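Long-range contacts in Trypsin/chymotrypsin inhibitor (Alocasia macrorrhizos, PDB 5YCZ), which inhibits the serine proteases trypsin and alpha-chymotrypsin as a Kunitz-type plant inhibitor: residues G150-A158 against N167-T175; E61-S72 against C138-S146. All blocks are in the same frame, centred on the assembly; numbering follows the deposited sequence.

Contact 1. Residues G150-A158 against N167-T175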
loop_
_atom_site.group_PDB
_atom_site.type_symbol
_atom_site.label_atom_id
_atom_site.label_comp_id
_atom_site.label_asym_id
_atom_site.label_seq_id
_atom_site.Cartn_x
_atom_site.Cartn_y
_atom_site.Cartn_z
ATOM N N GLY A 150 -10.087 22.384 -14.779
ATOM C CA GLY A 150 -11.009 21.406 -14.244
ATOM C C GLY A 150 -10.449 20.000 -14.299
ATOM O O GLY A 150 -9.254 19.768 -14.493
ATOM N N CYS A 151 -11.346 19.040 -14.127
ATOM C CA CYS A 151 -10.930 17.649 -14.130
ATOM C C CYS A 151 -10.849 17.106 -15.555
ATOM O O CYS A 151 -11.419 17.660 -16.501
ATOM C CB CYS A 151 -11.892 16.834 -13.291
ATOM S SG CYS A 151 -12.019 17.495 -11.644
ATOM N N LEU A 152 -10.109 16.014 -15.716
ATOM C CA LEU A 152 -10.119 15.370 -17.018
ATOM C C LEU A 152 -11.454 14.712 -17.285
ATOM O O LEU A 152 -11.873 14.630 -18.446
ATOM C CB LEU A 152 -9.004 14.337 -17.126
ATOM C CG LEU A 152 -7.578 14.823 -16.867
ATOM C CD1 LEU A 152 -6.574 13.724 -17.196
ATOM C CD2 LEU A 152 -7.281 16.111 -17.662
ATOM N N GLY A 153 -12.137 14.232 -16.237
ATOM C CA GLY A 153 -13.433 13.613 -16.390
ATOM C C GLY A 153 -13.560 12.354 -15.552
ATOM O O GLY A 153 -12.755 12.076 -14.667
ATOM N N THR A 154 -14.590 11.575 -15.854
ATOM C CA THR A 154 -15.045 10.490 -14.998
ATOM C C THR A 154 -14.558 9.146 -15.528
ATOM O O THR A 154 -14.481 8.934 -16.745
ATOM C CB THR A 154 -16.579 10.522 -14.899
ATOM O OG1 THR A 154 -17.015 11.882 -14.721
ATOM C CG2 THR A 154 -17.056 9.727 -13.703
ATOM N N LEU A 155 -14.219 8.245 -14.602
ATOM C CA LEU A 155 -13.753 6.910 -14.963
ATOM C C LEU A 155 -14.921 6.031 -15.367
ATOM O O LEU A 155 -15.935 5.960 -14.660
ATOM C CB LEU A 155 -13.005 6.265 -13.805
ATOM C CG LEU A 155 -11.688 6.931 -13.420
ATOM C CD1 LEU A 155 -10.964 6.149 -12.342
ATOM C CD2 LEU A 155 -10.788 7.123 -14.635
ATOM N N GLY A 156 -14.785 5.365 -16.511
ATOM C CA GLY A 156 -15.754 4.378 -16.924
ATOM C C GLY A 156 -15.035 3.088 -17.238
ATOM O O GLY A 156 -13.812 3.054 -17.358
ATOM N N LEU A 157 -15.803 2.009 -17.350
ATOM C CA LEU A 157 -15.206 0.738 -17.737
ATOM C C LEU A 157 -14.822 0.763 -19.211
ATOM O O LEU A 157 -15.581 1.249 -20.057
ATOM C CB LEU A 157 -16.175 -0.410 -17.464
ATOM C CG LEU A 157 -16.643 -0.565 -16.016
ATOM C CD1 LEU A 157 -17.615 -1.717 -15.900
ATOM C CD2 LEU A 157 -15.448 -0.725 -15.090
ATOM N N ALA A 158 -13.646 0.221 -19.521
ATOM C CA ALA A 158 -13.071 0.319 -20.856
ATOM C C ALA A 158 -12.677 -1.066 -21.351
ATOM O O ALA A 158 -11.722 -1.658 -20.835
ATOM C CB ALA A 158 -11.853 1.242 -20.853
ATOM N N ASN A 167 -11.035 4.055 -18.115
ATOM C CA ASN A 167 -10.665 5.220 -18.911
ATOM C C ASN A 167 -11.594 6.373 -18.565
ATOM O O ASN A 167 -12.438 6.263 -17.678
ATOM C CB ASN A 167 -10.709 4.904 -20.415
ATOM C CG ASN A 167 -12.128 4.626 -20.931
ATOM O OD1 ASN A 167 -13.013 4.209 -20.184
ATOM N ND2 ASN A 167 -12.319 4.803 -22.229
ATOM N N ILE A 168 -11.428 7.489 -19.268
ATOM C CA ILE A 168 -12.335 8.624 -19.120
ATOM C C ILE A 168 -13.583 8.344 -19.939
ATOM O O ILE A 168 -13.513 8.203 -21.163
ATOM C CB ILE A 168 -11.687 9.939 -19.583
ATOM C CG1 ILE A 168 -10.443 10.263 -18.758
ATOM C CG2 ILE A 168 -12.722 11.070 -19.509
ATOM C CD1 ILE A 168 -10.781 10.861 -17.406
ATOM N N ASN A 169 -14.727 8.280 -19.279
ATOM C CA ASN A 169 -15.985 8.126 -20.006
ATOM C C ASN A 169 -17.058 8.942 -19.293
ATOM O O ASN A 169 -17.612 8.515 -18.276
ATOM C CB ASN A 169 -16.379 6.671 -20.104
ATOM C CG ASN A 169 -17.606 6.480 -20.926
ATOM O OD1 ASN A 169 -18.498 7.332 -20.955
ATOM N ND2 ASN A 169 -17.664 5.357 -21.623
ATOM N N ASN A 170 -17.381 10.103 -19.844
ATOM C CA ASN A 170 -18.238 10.995 -19.076
ATOM C C ASN A 170 -19.693 10.553 -19.123
ATOM O O ASN A 170 -20.404 10.662 -18.119
ATOM C CB ASN A 170 -18.073 12.428 -19.566
ATOM C CG ASN A 170 -16.768 13.039 -19.126
ATOM O OD1 ASN A 170 -16.439 13.041 -17.943
ATOM N ND2 ASN A 170 -16.013 13.549 -20.071
ATOM N N GLU A 171 -20.153 10.009 -20.254
ATOM C CA GLU A 171 -21.559 9.616 -20.279
ATOM C C GLU A 171 -21.804 8.299 -19.551
ATOM O O GLU A 171 -22.850 8.133 -18.921
ATOM C CB GLU A 171 -22.090 9.553 -21.713
ATOM C CG GLU A 171 -23.591 9.114 -21.853
ATOM C CD GLU A 171 -24.647 10.006 -21.132
ATOM O OE1 GLU A 171 -25.861 9.814 -21.400
ATOM O OE2 GLU A 171 -24.297 10.884 -20.304
ATOM N N SER A 172 -20.869 7.356 -19.581
ATOM C CA SER A 172 -21.092 6.060 -18.940
ATOM C C SER A 172 -20.075 5.809 -17.840
ATOM O O SER A 172 -19.259 4.886 -17.936
ATOM C CB SER A 172 -21.068 4.935 -19.968
ATOM O OG SER A 172 -22.034 5.207 -20.968
ATOM N N PRO A 173 -20.102 6.603 -16.778
ATOM C CA PRO A 173 -19.172 6.377 -15.675
ATOM C C PRO A 173 -19.407 5.038 -14.985
ATOM O O PRO A 173 -20.530 4.538 -14.886
ATOM C CB PRO A 173 -19.473 7.544 -14.731
ATOM C CG PRO A 173 -20.875 7.872 -15.002
ATOM C CD PRO A 173 -21.038 7.700 -16.469
ATOM N N HIS A 174 -18.324 4.452 -14.490
ATOM C CA HIS A 174 -18.447 3.282 -13.632
ATOM C C HIS A 174 -18.902 3.753 -12.259
ATOM O O HIS A 174 -18.126 4.361 -11.514
ATOM C CB HIS A 174 -17.126 2.525 -13.549
ATOM C CG HIS A 174 -17.196 1.284 -12.713
ATOM N ND1 HIS A 174 -18.217 0.363 -12.833
ATOM C CD2 HIS A 174 -16.365 0.804 -11.755
ATOM C CE1 HIS A 174 -18.015 -0.625 -11.977
ATOM N NE2 HIS A 174 -16.898 -0.382 -11.315
ATOM N N THR A 175 -20.156 3.498 -11.919
ATOM C CA THR A 175 -20.626 3.868 -10.595
ATOM C C THR A 175 -20.369 2.731 -9.623
ATOM O O THR A 175 -20.440 1.552 -9.987
ATOM C CB THR A 175 -22.109 4.211 -10.634
ATOM O OG1 THR A 175 -22.795 3.235 -11.431
ATOM C CG2 THR A 175 -22.292 5.569 -11.271
HETATM O O HOH W 1 -13.988 14.997 -20.685
HETATM O O HOH W 2 -19.770 12.275 -15.946
HETATM O O HOH W 3 -16.432 6.236 -11.974
HETATM O O HOH W 4 -19.104 2.575 -17.168
#

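Contact 2. Residues E61-S72 against C138-S146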
loop_
_atom_site.group_PDB
_atom_site.type_symbol
_atom_site.label_atom_id
_atom_site.label_comp_id
_atom_site.label_asym_id
_atom_site.label_seq_id
_atom_site.Cartn_x
_atom_site.Cartn_y
_atom_site.Cartn_z
ATOM N N GLU A 61 -5.942 14.615 0.039
ATOM C CA GLU A 61 -4.763 15.464 -0.056
ATOM C C GLU A 61 -4.698 16.468 1.085
ATOM O O GLU A 61 -3.604 16.949 1.406
ATOM C CB GLU A 61 -4.736 16.202 -1.389
ATOM C CG GLU A 61 -4.122 15.411 -2.521
ATOM C CD GLU A 61 -3.563 16.309 -3.620
ATOM O OE1 GLU A 61 -2.334 16.274 -3.844
ATOM O OE2 GLU A 61 -4.355 17.043 -4.261
ATOM N N ASN A 62 -5.840 16.788 1.704
ATOM C CA ASN A 62 -5.896 17.688 2.854
ATOM C C ASN A 62 -5.658 16.886 4.123
ATOM O O ASN A 62 -6.433 15.980 4.438
ATOM C CB ASN A 62 -7.245 18.403 2.926
ATOM C CG ASN A 62 -7.212 19.628 3.838
ATOM O OD1 ASN A 62 -6.676 19.578 4.949
ATOM N ND2 ASN A 62 -7.771 20.741 3.363
ATOM N N ALA A 63 -4.623 17.262 4.878
ATOM C CA ALA A 63 -4.113 16.394 5.938
ATOM C C ALA A 63 -5.026 16.336 7.164
ATOM O O ALA A 63 -4.982 15.350 7.914
ATOM C CB ALA A 63 -2.710 16.846 6.335
ATOM N N ASP A 64 -5.846 17.367 7.397
ATOM C CA ASP A 64 -6.728 17.400 8.566
ATOM C C ASP A 64 -8.052 16.719 8.303
ATOM O O ASP A 64 -8.779 16.404 9.250
ATOM C CB ASP A 64 -6.989 18.840 8.987
ATOM C CG ASP A 64 -5.730 19.687 8.931
ATOM O OD1 ASP A 64 -4.669 19.221 9.387
ATOM O OD2 ASP A 64 -5.782 20.788 8.358
ATOM N N ASP A 65 -8.387 16.525 7.039
ATOM C CA ASP A 65 -9.454 15.610 6.689
ATOM C C ASP A 65 -9.034 14.209 7.078
ATOM O O ASP A 65 -7.974 13.731 6.663
ATOM C CB ASP A 65 -9.743 15.672 5.189
ATOM C CG ASP A 65 -10.715 16.773 4.820
ATOM O OD1 ASP A 65 -11.864 16.760 5.313
ATOM O OD2 ASP A 65 -10.326 17.649 4.027
ATOM N N ASP A 66 -9.838 13.564 7.908
ATOM C CA ASP A 66 -9.631 12.160 8.219
ATOM C C ASP A 66 -10.818 11.337 7.763
ATOM O O ASP A 66 -10.890 10.138 8.051
ATOM C CB ASP A 66 -9.349 11.980 9.710
ATOM C CG ASP A 66 -7.994 12.534 10.099
ATOM O OD1 ASP A 66 -7.947 13.543 10.854
ATOM O OD2 ASP A 66 -6.977 11.975 9.607
ATOM N N THR A 67 -11.754 11.974 7.077
ATOM C CA THR A 67 -12.765 11.323 6.270
ATOM C C THR A 67 -12.570 11.807 4.842
ATOM O O THR A 67 -11.916 12.828 4.605
ATOM C CB THR A 67 -14.176 11.660 6.770
ATOM O OG1 THR A 67 -14.502 13.008 6.412
ATOM C CG2 THR A 67 -14.259 11.537 8.278
ATOM N N VAL A 68 -13.121 11.079 3.882
ATOM C CA VAL A 68 -13.048 11.512 2.493
ATOM C C VAL A 68 -14.233 12.422 2.198
ATOM O O VAL A 68 -15.384 12.068 2.478
ATOM C CB VAL A 68 -13.014 10.314 1.537
ATOM C CG1 VAL A 68 -13.589 10.701 0.175
ATOM C CG2 VAL A 68 -11.595 9.862 1.368
ATOM N N GLN A 69 -13.955 13.594 1.636
ATOM C CA GLN A 69 -14.993 14.545 1.274
ATOM C C GLN A 69 -15.297 14.467 -0.217
ATOM O O GLN A 69 -14.392 14.355 -1.046
ATOM C CB GLN A 69 -14.580 15.973 1.638
ATOM C CG GLN A 69 -14.390 16.230 3.131
ATOM C CD GLN A 69 -15.683 16.121 3.898
ATOM O OE1 GLN A 69 -16.630 16.870 3.656
ATOM N NE2 GLN A 69 -15.739 15.170 4.823
ATOM N N GLU A 70 -16.578 14.532 -0.541
ATOM C CA GLU A 70 -17.014 14.655 -1.919
ATOM C C GLU A 70 -16.350 15.839 -2.612
ATOM O O GLU A 70 -16.251 16.934 -2.057
ATOM C CB GLU A 70 -18.519 14.843 -1.932
ATOM C CG GLU A 70 -19.249 14.025 -2.913
ATOM C CD GLU A 70 -20.664 13.870 -2.473
ATOM O OE1 GLU A 70 -20.876 13.938 -1.243
ATOM O OE2 GLU A 70 -21.552 13.691 -3.338
ATOM N N GLY A 71 -15.903 15.616 -3.841
ATOM C CA GLY A 71 -15.305 16.660 -4.633
ATOM C C GLY A 71 -13.889 17.056 -4.258
ATOM O O GLY A 71 -13.247 17.755 -5.037
ATOM N N SER A 72 -13.374 16.650 -3.103
ATOM C CA SER A 72 -12.023 17.030 -2.705
ATOM C C SER A 72 -10.996 15.991 -3.146
ATOM O O SER A 72 -11.248 14.785 -3.071
ATOM C CB SER A 72 -11.951 17.212 -1.191
ATOM O OG SER A 72 -12.925 18.142 -0.755
ATOM N N CYS A 138 -5.865 18.961 -10.668
ATOM C CA CYS A 138 -5.669 20.130 -9.819
ATOM C C CYS A 138 -6.253 19.877 -8.439
ATOM O O CYS A 138 -7.424 19.504 -8.317
ATOM C CB CYS A 138 -6.311 21.368 -10.439
ATOM S SG CYS A 138 -5.452 21.919 -11.904
ATOM N N SER A 139 -5.444 20.101 -7.405
ATOM C CA SER A 139 -5.926 19.880 -6.049
ATOM C C SER A 139 -7.171 20.713 -5.785
ATOM O O SER A 139 -7.404 21.753 -6.412
ATOM C CB SER A 139 -4.849 20.211 -5.019
ATOM O OG SER A 139 -3.897 19.165 -4.903
ATOM N N THR A 140 -7.985 20.221 -4.858
ATOM C CA THR A 140 -9.230 20.879 -4.502
ATOM C C THR A 140 -9.647 20.407 -3.119
ATOM O O THR A 140 -9.257 19.326 -2.667
ATOM C CB THR A 140 -10.314 20.599 -5.538
ATOM O OG1 THR A 140 -11.342 21.583 -5.400
ATOM C CG2 THR A 140 -10.899 19.246 -5.339
ATOM N N GLY A 141 -10.445 21.236 -2.447
ATOM C CA GLY A 141 -10.636 21.034 -1.024
ATOM C C GLY A 141 -9.358 21.155 -0.228
ATOM O O GLY A 141 -9.283 20.645 0.892
ATOM N N VAL A 142 -8.340 21.814 -0.778
ATOM C CA VAL A 142 -7.016 21.879 -0.177
ATOM C C VAL A 142 -6.694 23.346 0.079
ATOM O O VAL A 142 -6.899 24.202 -0.793
ATOM C CB VAL A 142 -5.956 21.204 -1.075
ATOM C CG1 VAL A 142 -5.410 22.148 -2.154
ATOM C CG2 VAL A 142 -4.838 20.622 -0.250
ATOM N N GLU A 143 -6.250 23.647 1.293
ATOM C CA GLU A 143 -5.969 25.034 1.656
ATOM C C GLU A 143 -4.509 25.347 1.322
ATOM O O GLU A 143 -3.649 25.540 2.185
ATOM C CB GLU A 143 -6.298 25.285 3.122
ATOM C CG GLU A 143 -6.864 26.678 3.387
ATOM C CD GLU A 143 -6.516 27.213 4.775
ATOM O OE1 GLU A 143 -5.636 26.625 5.445
ATOM O OE2 GLU A 143 -7.113 28.234 5.188
ATOM N N ARG A 144 -4.241 25.368 0.023
ATOM C CA ARG A 144 -2.963 25.828 -0.500
ATOM C C ARG A 144 -3.173 26.195 -1.962
ATOM O O ARG A 144 -4.210 25.856 -2.551
ATOM C CB ARG A 144 -1.868 24.756 -0.338
ATOM C CG ARG A 144 -1.807 23.719 -1.461
ATOM C CD ARG A 144 -1.103 22.462 -0.983
ATOM N NE ARG A 144 -1.541 21.272 -1.708
ATOM C CZ ARG A 144 -1.620 20.057 -1.172
ATOM N NH1 ARG A 144 -1.305 19.863 0.107
ATOM N NH2 ARG A 144 -2.024 19.037 -1.917
ATOM N N PRO A 145 -2.235 26.922 -2.566
ATOM C CA PRO A 145 -2.399 27.297 -3.974
ATOM C C PRO A 145 -2.615 26.075 -4.861
ATOM O O PRO A 145 -1.926 25.060 -4.729
ATOM C CB PRO A 145 -1.082 28.011 -4.300
ATOM C CG PRO A 145 -0.135 27.623 -3.179
ATOM C CD PRO A 145 -1.014 27.512 -1.994
ATOM N N SER A 146 -3.590 26.178 -5.768
ATOM C CA SER A 146 -3.943 25.080 -6.657
ATOM C C SER A 146 -4.211 25.613 -8.055
ATOM O O SER A 146 -4.738 26.718 -8.213
ATOM C CB SER A 146 -5.169 24.310 -6.133
ATOM O OG SER A 146 -6.358 25.083 -6.208
#

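Contact 1. Residues G150-A158 against N167-T175
In the antiparallel hairpin of strands 153-159 and 164-168, Gly-156 and Asn-167 form a hydrogen-bonded pair: Gly-156 N reaches Asn-167 O at 2.8 Å, and Asn-167 N returns to Gly-156 O. Leu-155 and Ile-168 make the next, non-hydrogen-bonded pair. Past it Asn-169 N donates to Thr-154 O at 2.6 Å, meeting the carbonyl almost head-on, although Asn-169 already lies beyond the strand.

There the chain leaves the hairpin through an Asx motif, in which Asn-169 OD1 accepts Ser-172 N at 2.7 Å with the donor well above the amide plane. This bend brings residues 173-174 back alongside strand 153-159, and His-174 N lies on a lone pair of Leu-155 O at 2.8 Å. Such hairpins are the building elements of the beta-trefoil that Kunitz-type inhibitors share. On that same edge, facing away from strand 164-168, Leu-155 also bonds through its backbone to Ile-133 of strand 131-135.

Two glycines of the strand take close neighbours. Gly-156 CA lies near Asn-169 CB and Ser-172 O, and Gly-153 CA lies against Asn-170 OD1 at 3.4 Å. Asn-170 OD1 also takes Thr-154 N at 3.2 Å, the donor 36° out of the carbonyl plane, while a water links Asn-170 ND2 to Leu-152 O.

With CG2 of Thr-154 opposite its backbone N, this methyl meets Pro-173 CB at 3.4 Å. Leu-157 lays CD2 over one face of the imidazole of His-174, 3.7 Å from the ring centroid and 14° off the normal, a CH-pi contact. His-174 CG stands anti to the backbone N (chi1 -178°), which places the ring against that methyl, and Gln-45 of strand 42-45 touches both side chains.

Contact 2. Residues E61-S72 against C138-S146
Asn-62 and Gly-141 join two irregular loops of the beta-trefoil, the one between strands 55-60 and 74-77 and the one between strands 131-135 and 153-159. Asn-62 ND2 donates to Gly-141 O at 2.9 Å along a nearly straight path (170° at the hydrogen). The acceptor lies close to the amide plane and the donor sits on a lone pair, so the bond uses the plane of each group. The trans chi1 of Asn-62 (-163°) carries the amide across to the facing loop, while its OD1 receives a weak bond from Asp-64 N within the type I turn 62-65.

The closely packed side centres on Glu-61, which is buried. Its OE1 forms a long salt bridge with Arg-144 NH2 at 3.4 Å; the carboxylate approaches the guanidinium at its edge, with the two planes 80° apart. Val-142 CG2 rests 3.4 Å above the guanidinium of Arg-144, over its centre, so an apolar methyl backs the cation from within its own loop. Arg-115 also pairs with OE1, and Thr-73 OG1 bonds to OE2.

A further close approach runs along residues 71-72, where Ser-72 CA lies 3.6 Å from Thr-140 O in a CA-H...O contact. Gly-141 has positive phi and no side chain, and Ser-72 OG comes to 3.7 Å from Gly-141 CA.

Toward solvent the contact thins out. Glu-143 is exposed and barely touches the facing loop, and Asp-64 OD2 and Glu-143 OE1, like charges, stay 6.5 Å apart. With two arginines and a threonine hydroxyl around the buried Glu-61 carboxylate, these partners would probably favour its charged form, offsetting the cost of burial.

Overall arrangement
Contacts 1 and 2 belong to one beta-trefoil domain, their centres about 21 Å apart, and neither is touched by another chain of the assembly. Contact 1 lies nearer the middle, its centre about 11 Å from the chain centre against 15 Å for contact 2, although both are only partly buried. It joins neighbours in a hairpin and relies on a ladder of backbone bonds with apolar side chains beside it; contact 2 ties sequence-distant loops chiefly through side chains, with a charged cluster on its buried side. Loop 138-146 and segment 150-158 adjoin in sequence, and disulfides Cys-138 to Cys-147 and Cys-136 to Cys-151 each take one cysteine from these segments.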